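Tannase (Fusobacterium nucleatum subsp. nucleatum ATCC 25586, PDB 6YQ4) is a magnesium-binding tannase, probably an alpha/beta-hydrolase, that breaks down gallotannins and so detoxifies them for the bacterium. Local coordinates at residues 183-186 with 187-190. Residues are numbered along the deposited sequence; the frame is centred on the assembly and turned at random.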
ATOM      1  N   ASP A 183     -15.928  12.712   2.509  1.00 35.06           N
ATOM      2  CA  ASP A 183     -14.809  13.542   2.061  1.00 34.96           C
ATOM      3  C   ASP A 183     -14.507  13.389   0.576  1.00 40.01           C
ATOM      4  O   ASP A 183     -14.044  14.341  -0.069  1.00 38.15           O
ATOM      5  CB  ASP A 183     -13.557  13.173   2.847  1.00 34.71           C
ATOM      6  CG  ASP A 183     -13.751  13.289   4.335  1.00 41.89           C
ATOM      7  OD1 ASP A 183     -14.898  13.551   4.769  1.00 43.46           O
ATOM      8  OD2 ASP A 183     -12.746  13.122   5.063  1.00 42.12           O
ATOM      9  N   TYR A 184     -14.725  12.195   0.027  1.00 33.27           N
ATOM     10  CA  TYR A 184     -14.355  11.887  -1.338  1.00 30.84           C
ATOM     11  C   TYR A 184     -15.439  12.239  -2.354  1.00 37.99           C
ATOM     12  O   TYR A 184     -15.132  12.355  -3.551  1.00 36.48           O
ATOM     13  CB  TYR A 184     -14.005  10.406  -1.428  1.00 25.58           C
ATOM     14  CG  TYR A 184     -12.932   9.995  -0.456  1.00 31.25           C
ATOM     15  CD1 TYR A 184     -11.598  10.085  -0.798  1.00 23.48           C
ATOM     16  CD2 TYR A 184     -13.252   9.505   0.804  1.00 30.03           C
ATOM     17  CE1 TYR A 184     -10.606   9.710   0.091  1.00 27.22           C
ATOM     18  CE2 TYR A 184     -12.271   9.130   1.696  1.00 23.16           C
ATOM     19  CZ  TYR A 184     -10.955   9.223   1.336  1.00 30.13           C
ATOM     20  OH  TYR A 184      -9.974   8.845   2.230  1.00 30.87           O
ATOM     21  N   LEU A 185     -16.683  12.430  -1.906  1.00 31.36           N
ATOM     22  CA  LEU A 185     -17.795  12.638  -2.832  1.00 37.78           C
ATOM     23  C   LEU A 185     -17.631  13.863  -3.726  1.00 40.60           C
ATOM     24  O   LEU A 185     -17.877  13.737  -4.938  1.00 48.81           O
ATOM     25  CB  LEU A 185     -19.117  12.704  -2.057  1.00 36.23           C
ATOM     26  CG  LEU A 185     -19.388  11.691  -0.951  1.00 34.34           C
ATOM     27  CD1 LEU A 185     -20.832  11.847  -0.495  1.00 39.37           C
ATOM     28  CD2 LEU A 185     -19.122  10.266  -1.425  1.00 32.30           C
ATOM     29  N   PRO A 186     -17.242  15.052  -3.232  1.00 36.86           N
ATOM     30  CA  PRO A 186     -17.073  16.189  -4.169  1.00 40.69           C
ATOM     31  C   PRO A 186     -16.089  15.902  -5.294  1.00 41.48           C
ATOM     32  O   PRO A 186     -16.237  16.448  -6.396  1.00 41.14           O
ATOM     33  CB  PRO A 186     -16.587  17.337  -3.268  1.00 36.67           C
ATOM     34  CG  PRO A 186     -17.104  16.992  -1.895  1.00 34.39           C
ATOM     35  CD  PRO A 186     -17.015  15.466  -1.831  1.00 34.49           C
ATOM     36  N   TYR A 187     -15.095  15.043  -5.067  1.00 35.06           N
ATOM     37  CA  TYR A 187     -14.228  14.667  -6.174  1.00 35.50           C
ATOM     38  C   TYR A 187     -14.886  13.630  -7.076  1.00 35.50           C
ATOM     39  O   TYR A 187     -14.641  13.626  -8.290  1.00 39.72           O
ATOM     40  CB  TYR A 187     -12.895  14.137  -5.657  1.00 32.77           C
ATOM     41  CG  TYR A 187     -12.074  15.125  -4.857  1.00 40.09           C
ATOM     42  CD1 TYR A 187     -12.235  15.233  -3.475  1.00 36.80           C
ATOM     43  CD2 TYR A 187     -11.101  15.926  -5.478  1.00 37.31           C
ATOM     44  CE1 TYR A 187     -11.467  16.109  -2.731  1.00 39.69           C
ATOM     45  CE2 TYR A 187     -10.324  16.812  -4.741  1.00 29.23           C
ATOM     46  CZ  TYR A 187     -10.521  16.897  -3.362  1.00 48.01           C
ATOM     47  OH  TYR A 187      -9.781  17.767  -2.601  1.00 52.21           O
ATOM     48  N   LEU A 188     -15.712  12.746  -6.506  1.00 39.61           N
ATOM     49  CA  LEU A 188     -16.420  11.752  -7.310  1.00 36.87           C
ATOM     50  C   LEU A 188     -17.522  12.410  -8.132  1.00 41.97           C
ATOM     51  O   LEU A 188     -17.747  12.046  -9.296  1.00 43.87           O
ATOM     52  CB  LEU A 188     -16.990  10.657  -6.402  1.00 31.95           C
ATOM     53  CG  LEU A 188     -15.971   9.792  -5.647  1.00 28.04           C
ATOM     54  CD1 LEU A 188     -16.547   9.210  -4.381  1.00 39.30           C
ATOM     55  CD2 LEU A 188     -15.445   8.676  -6.538  1.00 27.26           C
ATOM     56  N   LYS A 189     -18.210  13.395  -7.542  1.00 38.22           N
ATOM     57  CA  LYS A 189     -19.205  14.163  -8.283  1.00 41.53           C
ATOM     58  C   LYS A 189     -18.568  14.877  -9.463  1.00 39.74           C
ATOM     59  O   LYS A 189     -19.114  14.874 -10.567  1.00 42.20           O
ATOM     60  CB  LYS A 189     -19.886  15.170  -7.354  1.00 45.40           C
ATOM     61  CG  LYS A 189     -21.087  15.898  -7.963  1.00 54.35           C
ATOM     62  CD  LYS A 189     -21.869  16.676  -6.900  1.00 57.45           C
ATOM     63  CE  LYS A 189     -23.270  17.032  -7.379  1.00 60.07           C
ATOM     64  NZ  LYS A 189     -24.072  15.807  -7.661  1.00 55.22           N
ATOM     65  N   GLU A 190     -17.388  15.457  -9.249  1.00 42.00           N
ATOM     66  CA  GLU A 190     -16.719  16.235 -10.285  1.00 43.56           C
ATOM     67  C   GLU A 190     -16.377  15.377 -11.497  1.00 45.17           C
ATOM     68  O   GLU A 190     -16.467  15.845 -12.638  1.00 49.76           O
ATOM     69  CB  GLU A 190     -15.464  16.881  -9.701  1.00 48.81           C
ATOM     70  CG  GLU A 190     -14.592  17.619 -10.696  1.00 64.89           C
ATOM     71  CD  GLU A 190     -13.473  18.403 -10.017  1.00 74.46           C
ATOM     72  OE1 GLU A 190     -12.998  17.958  -8.938  1.00 70.14           O
ATOM     73  OE2 GLU A 190     -13.085  19.465 -10.562  1.00 77.47           O
TER
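Tyr-187 and Leu-188 both turn back on the carbonyl of Tyr-184 near the start of the short helix 185-191. Leu-188 N gives the main bond to Tyr-184 O, at 3.0 Å and in the carbonyl plane. Tyr-187 N adds a weak, bent bond to the same oxygen, with an N-H...O angle of 126°. Tyr-184 O thus accepts from the residues three and four places on, next to a 3-10 segment at residues 183-184. The Tyr-187 ring presents its edge to the backbone: CD1 lies 4.0 Å from Asp-183 O, which sits in the ring plane. Tyr-187 CG stands beside the backbone N of its own residue (chi1 -62°), and this turns the ring back along the preceding turn. Pro-186 O accepts Glu-190 N at 3.2 Å, with the donor above the carbonyl plane, and Glu-190 CB lies 3.4 Å from Pro-186 O. Leu-185 O receives Lys-189 N in a nearly straight bond. On the apolar side, Leu-188 CD1 meets both Tyr-184 CB and Leu-185 CD2, at 4.1 Å each. The Tyr-184 ring points off the helix, and its OH is hydrogen-bonded to Met-420 O. Within the probable alpha/beta-hydrolase fold, Tyr-187 touches both helix 134-148, at Val-137, and helix 415-420, at Ile-417 and Met-420, while Leu-185 and Leu-188 rest on Arg-144 of helix 134-148.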